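PDB 1B7G: glyceraldehyde-3-phosphate dehydrogenase from Sulfolobus solfataricus, which oxidises and phosphorylates D-glyceraldehyde 3-phosphate to 1,3-bisphosphoglycerate in glycolysis, using either NAD or NADP as cofactor with a marked preference for NADP. Local coordinates for residues Y9-K14 / H299-V304; G13-D18 / R272-E277; I134-C139 / P306-A311; A169-V174 / T215-M220. The protein carries 1 engineered substitution. All blocks are in the same frame, centred on the assembly; numbering follows the deposited sequence.

Interaction 1: Y9-K14 / H299-V304; sequences YGTIGK and HQESIV. With SO4 (sulfate ion), chain G.
Ile12 sends its CD1 methyl against the carbonyl oxygens of Gln300 and Glu301, 3.6 Å from Glu301 O, while its other branch, CG2, meets Val304 CG2 at 4.1 Å, the two side chains crossing at about a right angle. Thr11 turns its methyl the same way: with CG2 opposite the backbone N and OG1 beside it (chi1 -64°), CG2 rests 3.8 Å from Glu301 CG and the hydroxyl is left on the sulfate side. This is the glycine-rich turn into the first helix of a Rossmann fold, with Gly10 and Gly13 fitting the GxGxxG pattern, and it faces the loop that leads into helix 304-315; Thr11, Ile12 and Gln300 probably all bind NAD. No hydrogen bond crosses between the segments. Thr11 N donates nearly straight (167°) to sulfate O2 at 2.9 Å, and Thr11 OG1 is bonded to Lys172. His299 NE2 gives an in-plane bond of 2.6 Å to the anti lone pair of Glu301 OE1, while OE2 pairs with Arg266 of the second subunit. A glycine in place of Thr11 would probably leave Lys172 without its hydroxyl partner and open a gap beside Glu301 CG. Gln300 NE2 binds Asp170 and Leu217 O.

Interaction 2: G13-D18 / R272-E277; sequences GKRVAD and RNDIPE
With CG opposite the carbonyl carbon (chi1 -58°) and the chain extended from CG to NE, Arg15 reaches out from its helix to Asp274; Arg272, its CG placed likewise (chi1 -52°), stretches in the other sense to Asp18. The two salt bridges differ in kind. Arg15 grips Asp274 side-on, one nitrogen to each oxygen: NE lies 2.8 Å from OD2, and NH2 lies 3.1 Å from OD1, on the syn lone pair of that oxygen. Both acceptors stay near the guanidinium plane, which holds that group against turning. Arg272 instead meets Asp18 end-on, NH1 and NH2 converging on the single oxygen OD2 at 2.9 Å and 3.0 Å, both from one face of the carboxylate and well out of its plane. Helix 11-21 is the first helix of the Rossmann domain, and the loop 272-277 leads into strand 278-288 of the catalytic domain, so the paired ions join the two domains. Between the bridges the arginines pack on each other: Arg272 CD sits over one face of the Arg15 guanidinium, 3.5 Å from NH2, and Lys14 CG lies over a face of the Arg272 guanidinium, 4.0 Å from its NH2. The network extends further, since Arg46 binds Asp18 OD1, while Lys269 and Asp267 of the second subunit pair with Asp18 OD2 and Arg272 NE.

Interaction 3: I134-C139 / P306-A311; sequences IRVVSC and PENIDA. With SO4 (sulfate ion), chain C.
Ile134 opens the contact from strand 133-136 of the parallel Rossmann sheet, which packs here against helix 304-315; the short strand and helix segments run antiparallel at 165°, their axes 9.3 Å apart. The CD1 methyl of Ile134 lies 3.7 Å from Ala311 O, and its CG2 branch is 4.1 Å from Ala311 CB. Val136, two residues on and on the same side of the strand, reaches back to the preceding turn of the helix as well. Its CG1, opposite the backbone N (chi1 167°), meets Glu307 CB at 3.9 Å, while CG2 touches both Ala311 CB and Asn308 OD1 at 4.0 Å. Small Ala311 thus takes a methyl from each of the two strand residues. The polar ends of the helix residues have partners outside the two segments: the Glu307 carboxylate pairs with Arg146 and Arg245, and Asn308 OD1 accepts from Gln107. After the strand the chain turns into helix 139-152, with Ser138 at its N-cap and Cys139, the probable nucleophile, as its first residue. Asn140 N, Arg166 and His193 also bind the sulfate held there, and Ser138, Asn140, Arg166 and His193 belong to the inorganic phosphate site. Ser138 OG donates to sulfate O4 at 2.8 Å.

Interaction 4: A169-V174 / T215-M220; sequences ADQKEV and TTLMHM. With SO4 (sulfate ion), chain G.
Thr216 packs against the turn at Asp170-Gln171, a type I beta turn from Asp170 to Glu173 in the catalytic domain, facing the loop before strand 219-227. No direct hydrogen bond joins the two segments. Thr216 CA makes a CA-H...O contact of 3.4 Å with Ala169 O, and its CB lies 3.8 Å from Gln171 N. Gln171, extended with CG opposite the backbone N (chi1 -179°), runs alongside Leu217, OE1 3.9 Å from CD2; that amide oxygen bonds to Gln171 of the second subunit. One water bridges the segments, donating a hydrogen bond to Thr216 O at 2.8 Å and accepting from Gln171 N. Farther out, the backbone bond from Glu173 N to Asp170 O, 3.0 Å, closes the turn, while the Asp170 carboxylate holds Arg167 and Gln300. Beyond Leu217, His219 belongs to the catalytic site and takes its place through Arg167 N and strand 291-298. At the far corner Lys172 extends to a sulfate, Thr11 OG1 and Glu39; a leucine in its place would probably cost the sulfate its ammonium partner and Glu39 one of its two lysines, and leave the Thr11 hydroxyl without its mate. The lysine NZ lies 2.7 Å from sulfate O1.

Interactions 1 and 2 lie side by side, centres about 5 Å apart, and share Gly13 and Lys14 on helix 11-21; both pair the Rossmann domain with chain from much later in the sequence. Interaction 3 is centred about 11 Å from interaction 1, and its helix segment, 306-311, comes just after loop 299-304. Along the chain, interaction 4 falls wholly between the two halves of each of the others; it stays within the catalytic domain, its centre about 12 Å from that of interaction 1 and about 21 Å from that of interaction 3. Loop 299-304 is the hub, touching all three other contacts, so cofactor turn, probable nucleophile and the histidine of the catalytic site meet around one loop. Interactions 1, 2 and 4 also reach the second subunit.

Interaction 1: Y9-K14 / H299-V304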
loop_
_atom_site.group_PDB
_atom_site.type_symbol
_atom_site.label_atom_id
_atom_site.label_comp_id
_atom_site.label_asym_id
_atom_site.label_seq_id
_atom_site.Cartn_x
_atom_site.Cartn_y
_atom_site.Cartn_z
ATOM N N TYR A 9 -13.657 -1.442 -14.659
ATOM C CA TYR A 9 -12.898 -2.006 -13.552
ATOM C C TYR A 9 -11.558 -1.314 -13.389
ATOM O O TYR A 9 -10.515 -1.925 -13.671
ATOM C CB TYR A 9 -12.688 -3.524 -13.840
ATOM C CG TYR A 9 -12.290 -4.350 -12.645
ATOM C CD1 TYR A 9 -13.243 -4.636 -11.655
ATOM C CD2 TYR A 9 -11.007 -4.824 -12.466
ATOM C CE1 TYR A 9 -12.903 -5.403 -10.553
ATOM C CE2 TYR A 9 -10.673 -5.595 -11.357
ATOM C CZ TYR A 9 -11.626 -5.875 -10.414
ATOM O OH TYR A 9 -11.285 -6.600 -9.286
ATOM N N GLY A 10 -11.536 -0.053 -12.915
ATOM C CA GLY A 10 -10.234 0.665 -12.791
ATOM C C GLY A 10 -10.031 0.944 -11.303
ATOM O O GLY A 10 -10.555 0.178 -10.473
ATOM N N THR A 11 -9.399 2.066 -10.932
ATOM C CA THR A 11 -9.170 2.344 -9.503
ATOM C C THR A 11 -10.453 2.311 -8.691
ATOM O O THR A 11 -10.488 1.720 -7.634
ATOM C CB THR A 11 -8.624 3.803 -9.372
ATOM O OG1 THR A 11 -7.364 3.765 -10.045
ATOM C CG2 THR A 11 -8.397 4.194 -7.917
ATOM N N ILE A 12 -11.464 3.069 -9.144
ATOM C CA ILE A 12 -12.739 3.136 -8.418
ATOM C C ILE A 12 -13.571 1.843 -8.605
ATOM O O ILE A 12 -14.088 1.312 -7.645
ATOM C CB ILE A 12 -13.577 4.327 -8.866
ATOM C CG1 ILE A 12 -12.797 5.654 -8.880
ATOM C CG2 ILE A 12 -14.851 4.475 -8.022
ATOM C CD1 ILE A 12 -12.033 5.944 -7.607
ATOM N N GLY A 13 -13.740 1.411 -9.860
ATOM C CA GLY A 13 -14.538 0.234 -10.169
ATOM C C GLY A 13 -14.104 -1.013 -9.418
ATOM O O GLY A 13 -14.909 -1.687 -8.804
ATOM N N LYS A 14 -12.795 -1.345 -9.417
ATOM C CA LYS A 14 -12.354 -2.521 -8.656
ATOM C C LYS A 14 -12.802 -2.402 -7.208
ATOM O O LYS A 14 -13.181 -3.401 -6.570
ATOM C CB LYS A 14 -10.873 -2.777 -8.837
ATOM C CG LYS A 14 -9.881 -1.911 -8.048
ATOM C CD LYS A 14 -8.472 -2.200 -8.596
ATOM C CE LYS A 14 -7.468 -1.142 -8.203
ATOM N NZ LYS A 14 -6.080 -1.544 -8.588
ATOM N N HIS A 299 -8.120 10.739 0.539
ATOM C CA HIS A 299 -7.590 9.591 -0.212
ATOM C C HIS A 299 -8.476 9.369 -1.415
ATOM O O HIS A 299 -9.563 8.750 -1.321
ATOM C CB HIS A 299 -7.457 8.327 0.638
ATOM C CG HIS A 299 -6.874 7.180 -0.169
ATOM N ND1 HIS A 299 -7.344 5.896 -0.087
ATOM C CD2 HIS A 299 -5.900 7.145 -1.095
ATOM C CE1 HIS A 299 -6.694 5.115 -0.920
ATOM N NE2 HIS A 299 -5.779 5.855 -1.537
ATOM N N GLN A 300 -8.009 9.826 -2.571
ATOM C CA GLN A 300 -8.827 9.866 -3.766
ATOM C C GLN A 300 -9.155 8.486 -4.321
ATOM O O GLN A 300 -10.135 8.382 -5.056
ATOM C CB GLN A 300 -8.277 10.698 -4.929
ATOM C CG GLN A 300 -6.994 10.138 -5.543
ATOM C CD GLN A 300 -5.828 10.139 -4.605
ATOM O OE1 GLN A 300 -5.708 10.928 -3.642
ATOM N NE2 GLN A 300 -4.875 9.226 -4.815
ATOM N N GLU A 301 -8.338 7.482 -4.010
ATOM C CA GLU A 301 -8.701 6.169 -4.581
ATOM C C GLU A 301 -9.968 5.574 -3.953
ATOM O O GLU A 301 -10.589 4.715 -4.590
ATOM C CB GLU A 301 -7.528 5.210 -4.379
ATOM C CG GLU A 301 -6.274 5.660 -5.189
ATOM C CD GLU A 301 -5.125 4.686 -4.817
ATOM O OE1 GLU A 301 -4.690 4.705 -3.651
ATOM O OE2 GLU A 301 -4.735 3.902 -5.679
ATOM N N SER A 302 -10.298 5.973 -2.751
ATOM C CA SER A 302 -11.405 5.340 -2.037
ATOM C C SER A 302 -12.514 6.199 -1.483
ATOM O O SER A 302 -13.524 5.590 -1.052
ATOM C CB SER A 302 -10.780 4.566 -0.866
ATOM O OG SER A 302 -10.240 5.376 0.131
ATOM N N ILE A 303 -12.384 7.500 -1.322
ATOM C CA ILE A 303 -13.425 8.290 -0.691
ATOM C C ILE A 303 -14.815 8.105 -1.272
ATOM O O ILE A 303 -15.762 7.991 -0.470
ATOM C CB ILE A 303 -13.067 9.798 -0.623
ATOM C CG1 ILE A 303 -14.227 10.537 0.071
ATOM C CG2 ILE A 303 -12.762 10.322 -2.039
ATOM C CD1 ILE A 303 -13.836 11.949 0.562
ATOM N N VAL A 304 -14.970 7.898 -2.575
ATOM C CA VAL A 304 -16.307 7.771 -3.138
ATOM C C VAL A 304 -16.877 6.355 -3.086
ATOM O O VAL A 304 -18.048 6.180 -3.475
ATOM C CB VAL A 304 -16.486 8.346 -4.540
ATOM C CG1 VAL A 304 -16.192 9.848 -4.558
ATOM C CG2 VAL A 304 -15.690 7.646 -5.627
HETATM S S SO4 G . -7.810 4.000 -13.891
HETATM O O1 SO4 G . -7.099 2.689 -13.752
HETATM O O2 SO4 G . -8.655 4.239 -12.674
HETATM O O3 SO4 G . -8.682 3.958 -15.114
HETATM O O4 SO4 G . -6.813 5.114 -14.038
#

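Interaction 2: G13-D18 / R272-E277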
loop_
_atom_site.group_PDB
_atom_site.type_symbol
_atom_site.label_atom_id
_atom_site.label_comp_id
_atom_site.label_asym_id
_atom_site.label_seq_id
_atom_site.Cartn_x
_atom_site.Cartn_y
_atom_site.Cartn_z
ATOM N N GLY A 13 -13.740 1.411 -9.860
ATOM C CA GLY A 13 -14.538 0.234 -10.169
ATOM C C GLY A 13 -14.104 -1.013 -9.418
ATOM O O GLY A 13 -14.909 -1.687 -8.804
ATOM N N LYS A 14 -12.795 -1.345 -9.417
ATOM C CA LYS A 14 -12.354 -2.521 -8.656
ATOM C C LYS A 14 -12.802 -2.402 -7.208
ATOM O O LYS A 14 -13.181 -3.401 -6.570
ATOM C CB LYS A 14 -10.873 -2.777 -8.837
ATOM C CG LYS A 14 -9.881 -1.911 -8.048
ATOM C CD LYS A 14 -8.472 -2.200 -8.596
ATOM C CE LYS A 14 -7.468 -1.142 -8.203
ATOM N NZ LYS A 14 -6.080 -1.544 -8.588
ATOM N N ARG A 15 -12.726 -1.224 -6.588
ATOM C CA ARG A 15 -13.140 -1.053 -5.209
ATOM C C ARG A 15 -14.679 -0.992 -5.106
ATOM O O ARG A 15 -15.202 -1.469 -4.088
ATOM C CB ARG A 15 -12.540 0.211 -4.587
ATOM C CG ARG A 15 -11.022 0.240 -4.630
ATOM C CD ARG A 15 -10.530 1.710 -4.501
ATOM N NE ARG A 15 -9.191 1.595 -3.819
ATOM C CZ ARG A 15 -8.068 1.478 -4.522
ATOM N NH1 ARG A 15 -8.125 1.465 -5.852
ATOM N NH2 ARG A 15 -6.895 1.422 -3.920
ATOM N N VAL A 16 -15.377 -0.500 -6.100
ATOM C CA VAL A 16 -16.868 -0.530 -5.953
ATOM C C VAL A 16 -17.342 -1.978 -6.098
ATOM O O VAL A 16 -18.250 -2.410 -5.372
ATOM C CB VAL A 16 -17.585 0.451 -6.842
ATOM C CG1 VAL A 16 -19.094 0.185 -6.774
ATOM C CG2 VAL A 16 -17.335 1.925 -6.327
ATOM N N ALA A 17 -16.646 -2.752 -6.937
ATOM C CA ALA A 17 -16.996 -4.184 -7.065
ATOM C C ALA A 17 -16.777 -4.918 -5.764
ATOM O O ALA A 17 -17.721 -5.592 -5.291
ATOM C CB ALA A 17 -16.296 -4.814 -8.243
ATOM N N ASP A 18 -15.640 -4.717 -5.091
ATOM C CA ASP A 18 -15.392 -5.324 -3.812
ATOM C C ASP A 18 -16.379 -4.887 -2.723
ATOM O O ASP A 18 -16.799 -5.740 -1.920
ATOM C CB ASP A 18 -13.967 -5.119 -3.329
ATOM C CG ASP A 18 -12.944 -5.992 -4.013
ATOM O OD1 ASP A 18 -13.292 -6.854 -4.851
ATOM O OD2 ASP A 18 -11.750 -5.814 -3.707
ATOM N N ARG A 272 -6.235 -2.655 0.688
ATOM C CA ARG A 272 -5.579 -1.810 -0.296
ATOM C C ARG A 272 -4.977 -0.557 0.326
ATOM O O ARG A 272 -4.597 0.380 -0.391
ATOM C CB ARG A 272 -6.467 -1.376 -1.468
ATOM C CG ARG A 272 -7.219 -2.430 -2.234
ATOM C CD ARG A 272 -7.618 -2.025 -3.626
ATOM N NE ARG A 272 -8.037 -3.118 -4.487
ATOM C CZ ARG A 272 -9.187 -3.783 -4.414
ATOM N NH1 ARG A 272 -10.065 -3.474 -3.475
ATOM N NH2 ARG A 272 -9.484 -4.740 -5.302
ATOM N N ASN A 273 -4.774 -0.461 1.620
ATOM C CA ASN A 273 -4.333 0.707 2.323
ATOM C C ASN A 273 -5.342 1.857 2.122
ATOM O O ASN A 273 -4.932 2.992 2.370
ATOM C CB ASN A 273 -2.941 1.240 1.933
ATOM C CG ASN A 273 -1.988 0.274 1.321
ATOM O OD1 ASN A 273 -1.371 0.551 0.279
ATOM N ND2 ASN A 273 -1.921 -0.945 1.866
ATOM N N ASP A 274 -6.613 1.604 1.844
ATOM C CA ASP A 274 -7.611 2.634 1.630
ATOM C C ASP A 274 -7.998 3.386 2.886
ATOM O O ASP A 274 -8.126 2.851 3.978
ATOM C CB ASP A 274 -8.904 2.060 0.977
ATOM C CG ASP A 274 -8.644 1.688 -0.463
ATOM O OD1 ASP A 274 -7.547 2.054 -0.984
ATOM O OD2 ASP A 274 -9.496 1.048 -1.098
ATOM N N ILE A 275 -8.169 4.712 2.740
ATOM C CA ILE A 275 -8.691 5.525 3.842
ATOM C C ILE A 275 -9.809 6.378 3.229
ATOM O O ILE A 275 -9.584 7.507 2.762
ATOM C CB ILE A 275 -7.690 6.425 4.525
ATOM C CG1 ILE A 275 -6.498 5.668 5.141
ATOM C CG2 ILE A 275 -8.317 7.341 5.585
ATOM C CD1 ILE A 275 -5.412 6.602 5.655
ATOM N N PRO A 276 -11.037 5.853 3.246
ATOM C CA PRO A 276 -12.147 6.507 2.605
ATOM C C PRO A 276 -12.687 7.725 3.348
ATOM O O PRO A 276 -13.575 8.423 2.834
ATOM C CB PRO A 276 -13.227 5.441 2.498
ATOM C CG PRO A 276 -12.642 4.168 3.029
ATOM C CD PRO A 276 -11.376 4.485 3.749
ATOM N N GLU A 277 -12.315 7.921 4.589
ATOM C CA GLU A 277 -12.762 9.013 5.410
ATOM C C GLU A 277 -12.015 10.333 5.134
ATOM O O GLU A 277 -10.822 10.281 4.806
ATOM C CB GLU A 277 -12.545 8.675 6.887
ATOM C CG GLU A 277 -13.284 7.377 7.322
ATOM C CD GLU A 277 -12.484 6.112 7.088
ATOM O OE1 GLU A 277 -11.336 6.192 6.580
ATOM O OE2 GLU A 277 -13.003 5.007 7.406
#

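Interaction 3: I134-C139 / P306-A311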
loop_
_atom_site.group_PDB
_atom_site.type_symbol
_atom_site.label_atom_id
_atom_site.label_comp_id
_atom_site.label_asym_id
_atom_site.label_seq_id
_atom_site.Cartn_x
_atom_site.Cartn_y
_atom_site.Cartn_z
ATOM N N ILE A 134 -28.015 8.977 -10.995
ATOM C CA ILE A 134 -27.455 9.764 -9.882
ATOM C C ILE A 134 -25.974 10.021 -10.161
ATOM O O ILE A 134 -25.267 9.102 -10.573
ATOM C CB ILE A 134 -27.609 8.990 -8.560
ATOM C CG1 ILE A 134 -29.092 8.891 -8.141
ATOM C CG2 ILE A 134 -26.799 9.616 -7.426
ATOM C CD1 ILE A 134 -29.309 8.244 -6.777
ATOM N N ARG A 135 -25.510 11.271 -9.981
ATOM C CA ARG A 135 -24.078 11.514 -10.204
ATOM C C ARG A 135 -23.403 11.637 -8.850
ATOM O O ARG A 135 -23.790 12.500 -8.064
ATOM C CB ARG A 135 -23.790 12.801 -11.003
ATOM C CG ARG A 135 -22.261 12.930 -11.257
ATOM C CD ARG A 135 -21.985 14.292 -11.943
ATOM N NE ARG A 135 -22.343 15.380 -11.033
ATOM C CZ ARG A 135 -21.860 16.615 -11.117
ATOM N NH1 ARG A 135 -20.951 16.905 -12.039
ATOM N NH2 ARG A 135 -22.223 17.521 -10.227
ATOM N N VAL A 136 -22.572 10.672 -8.478
ATOM C CA VAL A 136 -21.831 10.818 -7.225
ATOM C C VAL A 136 -20.742 11.880 -7.513
ATOM O O VAL A 136 -19.966 11.686 -8.431
ATOM C CB VAL A 136 -21.173 9.517 -6.771
ATOM C CG1 VAL A 136 -20.169 9.789 -5.642
ATOM C CG2 VAL A 136 -22.223 8.471 -6.290
ATOM N N VAL A 137 -20.667 12.948 -6.737
ATOM C CA VAL A 137 -19.691 14.012 -7.005
ATOM C C VAL A 137 -18.252 13.486 -6.926
ATOM O O VAL A 137 -17.989 12.383 -6.442
ATOM C CB VAL A 137 -19.827 15.202 -6.054
ATOM C CG1 VAL A 137 -20.871 16.194 -6.597
ATOM C CG2 VAL A 137 -20.195 14.772 -4.649
ATOM N N SER A 138 -17.305 14.306 -7.414
ATOM C CA SER A 138 -15.904 13.873 -7.455
ATOM C C SER A 138 -15.359 13.643 -6.077
ATOM O O SER A 138 -15.921 14.040 -5.042
ATOM C CB SER A 138 -15.053 14.962 -8.191
ATOM O OG SER A 138 -14.888 16.056 -7.246
ATOM N N CYS A 139 -14.142 13.085 -5.994
ATOM C CA CYS A 139 -13.488 12.827 -4.730
ATOM C C CYS A 139 -13.314 14.092 -3.870
ATOM O O CYS A 139 -13.555 14.079 -2.675
ATOM C CB CYS A 139 -12.055 12.261 -5.037
ATOM S SG CYS A 139 -12.140 10.779 -6.115
ATOM N N PRO A 306 -17.938 4.210 -0.506
ATOM C CA PRO A 306 -19.131 4.138 0.299
ATOM C C PRO A 306 -20.263 4.977 -0.263
ATOM O O PRO A 306 -21.437 4.526 -0.259
ATOM C CB PRO A 306 -18.720 4.504 1.706
ATOM C CG PRO A 306 -17.468 5.318 1.510
ATOM C CD PRO A 306 -16.806 4.805 0.259
ATOM N N GLU A 307 -19.990 6.126 -0.883
ATOM C CA GLU A 307 -20.965 6.965 -1.519
ATOM C C GLU A 307 -21.686 6.250 -2.660
ATOM O O GLU A 307 -22.905 6.359 -2.804
ATOM C CB GLU A 307 -20.327 8.276 -2.089
ATOM C CG GLU A 307 -19.561 9.064 -1.032
ATOM C CD GLU A 307 -20.393 9.476 0.159
ATOM O OE1 GLU A 307 -21.609 9.663 -0.048
ATOM O OE2 GLU A 307 -19.903 9.538 1.317
ATOM N N ASN A 308 -20.956 5.459 -3.446
ATOM C CA ASN A 308 -21.581 4.729 -4.547
ATOM C C ASN A 308 -22.520 3.634 -3.994
ATOM O O ASN A 308 -23.589 3.387 -4.583
ATOM C CB ASN A 308 -20.533 4.127 -5.476
ATOM C CG ASN A 308 -20.059 5.035 -6.583
ATOM O OD1 ASN A 308 -20.658 5.092 -7.656
ATOM N ND2 ASN A 308 -18.978 5.764 -6.336
ATOM N N ILE A 309 -22.140 3.030 -2.864
ATOM C CA ILE A 309 -23.024 2.023 -2.259
ATOM C C ILE A 309 -24.331 2.648 -1.791
ATOM O O ILE A 309 -25.449 2.176 -2.117
ATOM C CB ILE A 309 -22.325 1.262 -1.132
ATOM C CG1 ILE A 309 -21.080 0.527 -1.611
ATOM C CG2 ILE A 309 -23.328 0.248 -0.516
ATOM C CD1 ILE A 309 -21.271 -0.343 -2.847
ATOM N N ASP A 310 -24.281 3.797 -1.110
ATOM C CA ASP A 310 -25.519 4.473 -0.697
ATOM C C ASP A 310 -26.348 4.940 -1.858
ATOM O O ASP A 310 -27.605 4.909 -1.810
ATOM C CB ASP A 310 -25.188 5.630 0.247
ATOM C CG ASP A 310 -24.587 5.158 1.544
ATOM O OD1 ASP A 310 -25.044 4.093 2.036
ATOM O OD2 ASP A 310 -23.679 5.823 2.094
ATOM N N ALA A 311 -25.698 5.408 -2.933
ATOM C CA ALA A 311 -26.375 5.887 -4.099
ATOM C C ALA A 311 -27.232 4.743 -4.690
ATOM O O ALA A 311 -28.316 5.022 -5.212
ATOM C CB ALA A 311 -25.466 6.472 -5.166
HETATM S S SO4 C . -11.410 16.224 -8.195
HETATM O O1 SO4 C . -10.829 15.551 -9.350
HETATM O O2 SO4 C . -10.392 17.289 -7.670
HETATM O O3 SO4 C . -11.732 15.410 -7.027
HETATM O O4 SO4 C . -12.617 16.905 -8.699
#

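Interaction 4: A169-V174 / T215-M220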
loop_
_atom_site.group_PDB
_atom_site.type_symbol
_atom_site.label_atom_id
_atom_site.label_comp_id
_atom_site.label_asym_id
_atom_site.label_seq_id
_atom_site.Cartn_x
_atom_site.Cartn_y
_atom_site.Cartn_z
ATOM N N ALA A 169 -1.312 12.071 -10.037
ATOM C CA ALA A 169 -1.786 10.825 -10.642
ATOM C C ALA A 169 -1.684 9.708 -9.601
ATOM O O ALA A 169 -0.991 9.861 -8.604
ATOM C CB ALA A 169 -0.861 10.477 -11.827
ATOM N N ASP A 170 -2.512 8.664 -9.727
ATOM C CA ASP A 170 -2.385 7.610 -8.707
ATOM C C ASP A 170 -1.036 6.902 -8.888
ATOM O O ASP A 170 -0.405 6.947 -9.942
ATOM C CB ASP A 170 -3.513 6.620 -8.775
ATOM C CG ASP A 170 -4.827 7.306 -8.356
ATOM O OD1 ASP A 170 -4.747 8.055 -7.356
ATOM O OD2 ASP A 170 -5.816 7.062 -9.064
ATOM N N GLN A 171 -0.649 6.224 -7.825
ATOM C CA GLN A 171 0.601 5.531 -7.725
ATOM C C GLN A 171 0.833 4.475 -8.805
ATOM O O GLN A 171 1.986 4.359 -9.275
ATOM C CB GLN A 171 0.733 4.873 -6.345
ATOM C CG GLN A 171 2.094 4.159 -6.240
ATOM C CD GLN A 171 2.355 3.749 -4.802
ATOM O OE1 GLN A 171 2.774 4.569 -3.981
ATOM N NE2 GLN A 171 2.035 2.484 -4.524
ATOM N N LYS A 172 -0.209 3.823 -9.286
ATOM C CA LYS A 172 -0.007 2.826 -10.357
ATOM C C LYS A 172 0.269 3.485 -11.694
ATOM O O LYS A 172 0.768 2.832 -12.616
ATOM C CB LYS A 172 -1.209 1.875 -10.454
ATOM C CG LYS A 172 -2.350 2.413 -11.328
ATOM C CD LYS A 172 -3.681 1.796 -10.932
ATOM C CE LYS A 172 -4.747 2.054 -11.969
ATOM N NZ LYS A 172 -6.092 1.587 -11.537
ATOM N N GLU A 173 -0.135 4.736 -11.890
ATOM C CA GLU A 173 0.071 5.385 -13.199
ATOM C C GLU A 173 1.535 5.734 -13.325
ATOM O O GLU A 173 2.215 6.138 -12.353
ATOM C CB GLU A 173 -0.909 6.556 -13.361
ATOM C CG GLU A 173 -2.310 6.278 -12.841
ATOM C CD GLU A 173 -3.328 7.391 -12.926
ATOM O OE1 GLU A 173 -4.032 7.494 -13.970
ATOM O OE2 GLU A 173 -3.538 8.210 -11.982
ATOM N N VAL A 174 2.212 5.284 -14.384
ATOM C CA VAL A 174 3.634 5.600 -14.538
ATOM C C VAL A 174 3.811 6.486 -15.770
ATOM O O VAL A 174 4.929 6.852 -16.099
ATOM C CB VAL A 174 4.513 4.330 -14.645
ATOM C CG1 VAL A 174 4.368 3.479 -13.387
ATOM C CG2 VAL A 174 4.143 3.553 -15.893
ATOM N N THR A 215 2.779 14.649 -6.246
ATOM C CA THR A 215 2.600 13.654 -5.205
ATOM C C THR A 215 1.628 12.575 -5.688
ATOM O O THR A 215 0.848 12.916 -6.566
ATOM C CB THR A 215 2.145 14.238 -3.876
ATOM O OG1 THR A 215 2.043 13.146 -2.934
ATOM C CG2 THR A 215 0.809 14.994 -3.938
ATOM N N THR A 216 1.664 11.323 -5.221
ATOM C CA THR A 216 0.713 10.351 -5.749
ATOM C C THR A 216 -0.313 9.875 -4.707
ATOM O O THR A 216 -1.310 9.270 -5.096
ATOM C CB THR A 216 1.412 9.037 -6.256
ATOM O OG1 THR A 216 2.159 8.510 -5.156
ATOM C CG2 THR A 216 2.401 9.341 -7.379
ATOM N N LEU A 217 -0.088 10.165 -3.452
ATOM C CA LEU A 217 -0.852 9.513 -2.399
ATOM C C LEU A 217 -2.229 10.067 -2.118
ATOM O O LEU A 217 -3.182 9.298 -2.008
ATOM C CB LEU A 217 0.005 9.506 -1.131
ATOM C CG LEU A 217 1.419 8.904 -1.318
ATOM C CD1 LEU A 217 2.124 8.757 0.023
ATOM C CD2 LEU A 217 1.311 7.534 -2.002
ATOM N N MET A 218 -2.351 11.361 -1.878
ATOM C CA MET A 218 -3.592 11.971 -1.399
ATOM C C MET A 218 -3.617 13.448 -1.812
ATOM O O MET A 218 -2.530 14.046 -1.908
ATOM C CB MET A 218 -3.542 11.992 0.140
ATOM C CG MET A 218 -3.904 10.682 0.830
ATOM S SD MET A 218 -3.831 10.768 2.603
ATOM C CE MET A 218 -3.809 8.992 2.999
ATOM N N HIS A 219 -4.817 13.973 -1.875
ATOM C CA HIS A 219 -5.047 15.389 -2.026
ATOM C C HIS A 219 -5.061 16.019 -0.639
ATOM O O HIS A 219 -5.287 15.300 0.341
ATOM C CB HIS A 219 -6.444 15.640 -2.606
ATOM C CG HIS A 219 -6.740 15.005 -3.913
ATOM N ND1 HIS A 219 -5.991 15.191 -5.040
ATOM C CD2 HIS A 219 -7.751 14.171 -4.290
ATOM C CE1 HIS A 219 -6.508 14.559 -6.061
ATOM N NE2 HIS A 219 -7.616 13.925 -5.617
ATOM N N MET A 220 -4.989 17.356 -0.602
ATOM C CA MET A 220 -5.190 18.104 0.597
ATOM C C MET A 220 -6.044 19.341 0.332
ATOM O O MET A 220 -5.978 19.997 -0.711
ATOM C CB MET A 220 -3.945 18.542 1.399
ATOM C CG MET A 220 -3.434 17.444 2.336
ATOM S SD MET A 220 -2.114 17.956 3.414
ATOM C CE MET A 220 -3.078 18.873 4.660
HETATM S S SO4 G . -7.810 4.000 -13.891
HETATM O O1 SO4 G . -7.099 2.689 -13.752
HETATM O O2 SO4 G . -8.655 4.239 -12.674
HETATM O O3 SO4 G . -8.682 3.958 -15.114
HETATM O O4 SO4 G . -6.813 5.114 -14.038
HETATM O O HOH W 1 -2.483 6.688 -5.372
#